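Myosin-I heavy chain (Dictyostelium discoideum, PDB 5EJR) is an actin-based motor with ATPase activity that takes part in adhesion and the early steps of phagocytosis, represented here by its C-terminal MyTH4-FERM tail region. Local coordinates at residues A[6-17]-A[36-44]. Numbering follows the deposited sequence.
Sequences LAQWASTRFRSF and VDPNTAFYF
Phe-42 enters the angle between helix 5-11 and the start of helix 15-25. From CB, itself clear of 6-17, CG stands anti to the carbonyl carbon, which sends the ring across. Along one flank CD1 and then CE1 run beside Leu-6, with CE1 3.7 Å from Leu-6 CD2, while on the other CE2 comes within 3.6 Å of Phe-17 CE1. The tip, CZ, presses on Ala-10 CB at 3.3 Å, a tight approach, and also meets Ala-7 CA. Phe-14 lies over one face of this ring in an offset stack, with centroids 5.0 Å apart and planes inclined by 29°; its own edge meets Ala-41 CB. Phe-17 instead meets Phe-42 rim to rim, at a plane angle of 61°, and the three rings form an aromatic cluster.

Pro-38 CB sits 3.5 Å from the centroid of the Phe-17 ring and only 6° off its normal, a CH-pi contact. Asn-39 OD1 approaches the edge of the same ring, near CZ. A leucine in place of Phe-17 removes this flat face, which would probably leave Pro-38 CB without its CH-pi partner and one flank of Phe-42 less well packed. Beside the cluster Ser-16 OG donates to Pro-38 O (2.9 Å), in the carbonyl plane on a lone pair, tying helix 15-25 to the 3-10 turn 38-41.

The contact fastens the loop preceding helix 58-75 to the N-terminal helices. Helix 104-113 backs it through Tyr-112 against Leu-6 and Cys-109 against Phe-14, and helix 142-159 also touches Leu-6, at the MyTH4 end of the chain.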
loop_
_atom_site.group_PDB
_atom_site.type_symbol
_atom_site.label_atom_id
_atom_site.label_comp_id
_atom_site.label_asym_id
_atom_site.label_seq_id
_atom_site.Cartn_x
_atom_site.Cartn_y
_atom_site.Cartn_z
ATOM N N LEU A 6 -4.744 -24.706 28.318
ATOM C CA LEU A 6 -3.623 -23.764 28.235
ATOM C C LEU A 6 -2.576 -24.040 29.327
ATOM O O LEU A 6 -1.387 -24.066 29.021
ATOM C CB LEU A 6 -4.092 -22.284 28.257
ATOM C CG LEU A 6 -2.995 -21.195 28.329
ATOM C CD1 LEU A 6 -2.183 -21.110 27.036
ATOM C CD2 LEU A 6 -3.573 -19.845 28.653
ATOM N N ALA A 7 -3.022 -24.246 30.586
ATOM C CA ALA A 7 -2.156 -24.545 31.733
ATOM C C ALA A 7 -1.411 -25.858 31.515
ATOM O O ALA A 7 -0.225 -25.928 31.831
ATOM C CB ALA A 7 -2.979 -24.606 33.017
ATOM N N GLN A 8 -2.093 -26.883 30.941
ATOM C CA GLN A 8 -1.507 -28.194 30.622
ATOM C C GLN A 8 -0.394 -28.052 29.584
ATOM O O GLN A 8 0.640 -28.714 29.702
ATOM C CB GLN A 8 -2.569 -29.169 30.117
ATOM C CG GLN A 8 -3.451 -29.754 31.222
ATOM C CD GLN A 8 -4.587 -30.592 30.680
ATOM O OE1 GLN A 8 -4.477 -31.263 29.641
ATOM N NE2 GLN A 8 -5.705 -30.595 31.393
ATOM N N TRP A 9 -0.602 -27.157 28.580
ATOM C CA TRP A 9 0.367 -26.844 27.531
ATOM C C TRP A 9 1.564 -26.109 28.155
ATOM O O TRP A 9 2.705 -26.418 27.833
ATOM C CB TRP A 9 -0.307 -25.999 26.417
ATOM C CG TRP A 9 0.630 -25.482 25.356
ATOM C CD1 TRP A 9 0.916 -26.066 24.156
ATOM C CD2 TRP A 9 1.380 -24.261 25.398
ATOM N NE1 TRP A 9 1.808 -25.287 23.452
ATOM C CE2 TRP A 9 2.088 -24.161 24.180
ATOM C CE3 TRP A 9 1.487 -23.216 26.330
ATOM C CZ2 TRP A 9 2.909 -23.071 23.882
ATOM C CZ3 TRP A 9 2.323 -22.151 26.049
ATOM C CH2 TRP A 9 3.033 -22.090 24.841
ATOM N N ALA A 10 1.301 -25.142 29.037
ATOM C CA ALA A 10 2.323 -24.347 29.709
ATOM C C ALA A 10 3.120 -25.139 30.756
ATOM O O ALA A 10 4.243 -24.743 31.071
ATOM C CB ALA A 10 1.686 -23.139 30.359
ATOM N N SER A 11 2.541 -26.244 31.296
ATOM C CA SER A 11 3.165 -27.090 32.329
ATOM C C SER A 11 4.577 -27.584 31.965
ATOM O O SER A 11 5.464 -27.590 32.821
ATOM C CB SER A 11 2.258 -28.262 32.695
ATOM O OG SER A 11 2.319 -29.317 31.745
ATOM N N THR A 12 4.787 -27.944 30.685
ATOM C CA THR A 12 6.054 -28.466 30.153
ATOM C C THR A 12 6.830 -27.440 29.293
ATOM O O THR A 12 7.745 -27.842 28.560
ATOM C CB THR A 12 5.761 -29.742 29.333
ATOM O OG1 THR A 12 4.948 -29.400 28.203
ATOM C CG2 THR A 12 5.087 -30.835 30.153
ATOM N N ARG A 13 6.460 -26.134 29.346
ATOM C CA ARG A 13 7.081 -25.095 28.507
ATOM C C ARG A 13 7.386 -23.785 29.229
ATOM O O ARG A 13 8.391 -23.144 28.923
ATOM C CB ARG A 13 6.223 -24.809 27.257
ATOM C CG ARG A 13 5.992 -26.003 26.326
ATOM C CD ARG A 13 4.896 -25.703 25.321
ATOM N NE ARG A 13 4.721 -26.761 24.320
ATOM C CZ ARG A 13 3.904 -27.799 24.453
ATOM N NH1 ARG A 13 3.192 -27.958 25.563
ATOM N NH2 ARG A 13 3.805 -28.700 23.485
ATOM N N PHE A 14 6.514 -23.357 30.148
ATOM C CA PHE A 14 6.726 -22.107 30.878
ATOM C C PHE A 14 7.860 -22.277 31.881
ATOM O O PHE A 14 8.032 -23.370 32.425
ATOM C CB PHE A 14 5.434 -21.679 31.606
ATOM C CG PHE A 14 4.597 -20.597 30.951
ATOM C CD1 PHE A 14 4.281 -20.658 29.595
ATOM C CD2 PHE A 14 4.068 -19.554 31.705
ATOM C CE1 PHE A 14 3.485 -19.673 28.998
ATOM C CE2 PHE A 14 3.264 -18.571 31.109
ATOM C CZ PHE A 14 2.983 -18.635 29.759
ATOM N N ARG A 15 8.623 -21.200 32.120
ATOM C CA ARG A 15 9.728 -21.174 33.076
ATOM C C ARG A 15 9.213 -21.501 34.487
ATOM O O ARG A 15 9.747 -22.408 35.133
ATOM C CB ARG A 15 10.423 -19.801 33.077
ATOM C CG ARG A 15 11.151 -19.448 31.782
ATOM C CD ARG A 15 12.141 -18.326 32.017
ATOM N NE ARG A 15 12.651 -17.746 30.772
ATOM C CZ ARG A 15 13.688 -18.220 30.083
ATOM N NH1 ARG A 15 14.314 -19.322 30.484
ATOM N NH2 ARG A 15 14.091 -17.611 28.976
ATOM N N SER A 16 8.137 -20.795 34.926
ATOM C CA SER A 16 7.489 -20.924 36.241
ATOM C C SER A 16 7.028 -22.341 36.574
ATOM O O SER A 16 7.136 -22.753 37.732
ATOM C CB SER A 16 6.336 -19.932 36.380
ATOM O OG SER A 16 5.283 -20.237 35.481
ATOM N N PHE A 17 6.528 -23.084 35.569
ATOM C CA PHE A 17 6.080 -24.471 35.738
ATOM C C PHE A 17 7.253 -25.456 35.744
ATOM O O PHE A 17 7.176 -26.488 36.403
ATOM C CB PHE A 17 5.054 -24.856 34.667
ATOM C CG PHE A 17 3.687 -24.249 34.872
ATOM C CD1 PHE A 17 3.411 -22.953 34.449
ATOM C CD2 PHE A 17 2.674 -24.972 35.491
ATOM C CE1 PHE A 17 2.148 -22.391 34.647
ATOM C CE2 PHE A 17 1.410 -24.409 35.686
ATOM C CZ PHE A 17 1.156 -23.123 35.261
ATOM N N VAL A 36 5.716 -19.767 45.192
ATOM C CA VAL A 36 4.974 -18.594 44.699
ATOM C C VAL A 36 3.754 -18.928 43.779
ATOM O O VAL A 36 2.932 -18.034 43.554
ATOM C CB VAL A 36 5.923 -17.550 44.028
ATOM C CG1 VAL A 36 5.394 -16.128 44.209
ATOM C CG2 VAL A 36 7.351 -17.648 44.575
ATOM N N ASP A 37 3.603 -20.199 43.320
ATOM C CA ASP A 37 2.535 -20.709 42.432
ATOM C C ASP A 37 2.847 -20.432 40.935
ATOM O O ASP A 37 2.903 -19.266 40.524
ATOM C CB ASP A 37 1.117 -20.230 42.839
ATOM C CG ASP A 37 -0.011 -20.608 41.890
ATOM O OD1 ASP A 37 0.059 -21.702 41.279
ATOM O OD2 ASP A 37 -0.992 -19.836 41.801
ATOM N N PRO A 38 3.059 -21.505 40.122
ATOM C CA PRO A 38 3.420 -21.307 38.704
ATOM C C PRO A 38 2.366 -20.618 37.833
ATOM O O PRO A 38 2.722 -19.994 36.828
ATOM C CB PRO A 38 3.722 -22.727 38.214
ATOM C CG PRO A 38 2.953 -23.617 39.129
ATOM C CD PRO A 38 3.049 -22.942 40.468
ATOM N N ASN A 39 1.085 -20.710 38.230
ATOM C CA ASN A 39 -0.043 -20.106 37.519
ATOM C C ASN A 39 -0.018 -18.566 37.527
ATOM O O ASN A 39 -0.647 -17.963 36.655
ATOM C CB ASN A 39 -1.379 -20.653 38.043
ATOM C CG ASN A 39 -1.524 -22.152 37.893
ATOM O OD1 ASN A 39 -1.848 -22.673 36.821
ATOM N ND2 ASN A 39 -1.283 -22.880 38.970
ATOM N N THR A 40 0.737 -17.931 38.464
ATOM C CA THR A 40 0.867 -16.463 38.576
ATOM C C THR A 40 1.516 -15.815 37.322
ATOM O O THR A 40 1.447 -14.590 37.143
ATOM C CB THR A 40 1.591 -16.056 39.874
ATOM O OG1 THR A 40 2.946 -16.498 39.833
ATOM C CG2 THR A 40 0.906 -16.577 41.128
ATOM N N ALA A 41 2.142 -16.650 36.460
ATOM C CA ALA A 41 2.776 -16.219 35.222
ATOM C C ALA A 41 1.702 -15.845 34.192
ATOM O O ALA A 41 1.986 -15.067 33.293
ATOM C CB ALA A 41 3.672 -17.323 34.677
ATOM N N PHE A 42 0.470 -16.388 34.345
ATOM C CA PHE A 42 -0.680 -16.108 33.484
ATOM C C PHE A 42 -1.426 -14.828 33.889
ATOM O O PHE A 42 -2.396 -14.456 33.226
ATOM C CB PHE A 42 -1.670 -17.277 33.532
ATOM C CG PHE A 42 -1.222 -18.552 32.866
ATOM C CD1 PHE A 42 -1.016 -18.602 31.490
ATOM C CD2 PHE A 42 -1.076 -19.722 33.599
ATOM C CE1 PHE A 42 -0.633 -19.791 30.868
ATOM C CE2 PHE A 42 -0.699 -20.912 32.976
ATOM C CZ PHE A 42 -0.487 -20.938 31.615
ATOM N N TYR A 43 -1.005 -14.178 34.981
ATOM C CA TYR A 43 -1.705 -13.013 35.493
ATOM C C TYR A 43 -0.981 -11.708 35.235
ATOM O O TYR A 43 0.255 -11.666 35.263
ATOM C CB TYR A 43 -2.014 -13.174 37.004
ATOM C CG TYR A 43 -2.744 -14.441 37.404
ATOM C CD1 TYR A 43 -3.702 -15.012 36.570
ATOM C CD2 TYR A 43 -2.550 -15.016 38.656
ATOM C CE1 TYR A 43 -4.363 -16.185 36.923
ATOM C CE2 TYR A 43 -3.243 -16.164 39.042
ATOM C CZ TYR A 43 -4.146 -16.749 38.167
ATOM O OH TYR A 43 -4.838 -17.882 38.521
ATOM N N PHE A 44 -1.767 -10.633 35.019
ATOM C CA PHE A 44 -1.292 -9.267 34.795
ATOM C C PHE A 44 -0.392 -8.776 35.935
ATOM O O PHE A 44 -0.647 -9.070 37.101
ATOM C CB PHE A 44 -2.477 -8.288 34.594
ATOM C CG PHE A 44 -2.098 -6.818 34.547
ATOM C CD1 PHE A 44 -1.994 -6.067 35.715
ATOM C CD2 PHE A 44 -1.783 -6.201 33.340
ATOM C CE1 PHE A 44 -1.576 -4.730 35.676
ATOM C CE2 PHE A 44 -1.385 -4.858 33.302
ATOM C CZ PHE A 44 -1.280 -4.134 34.469
#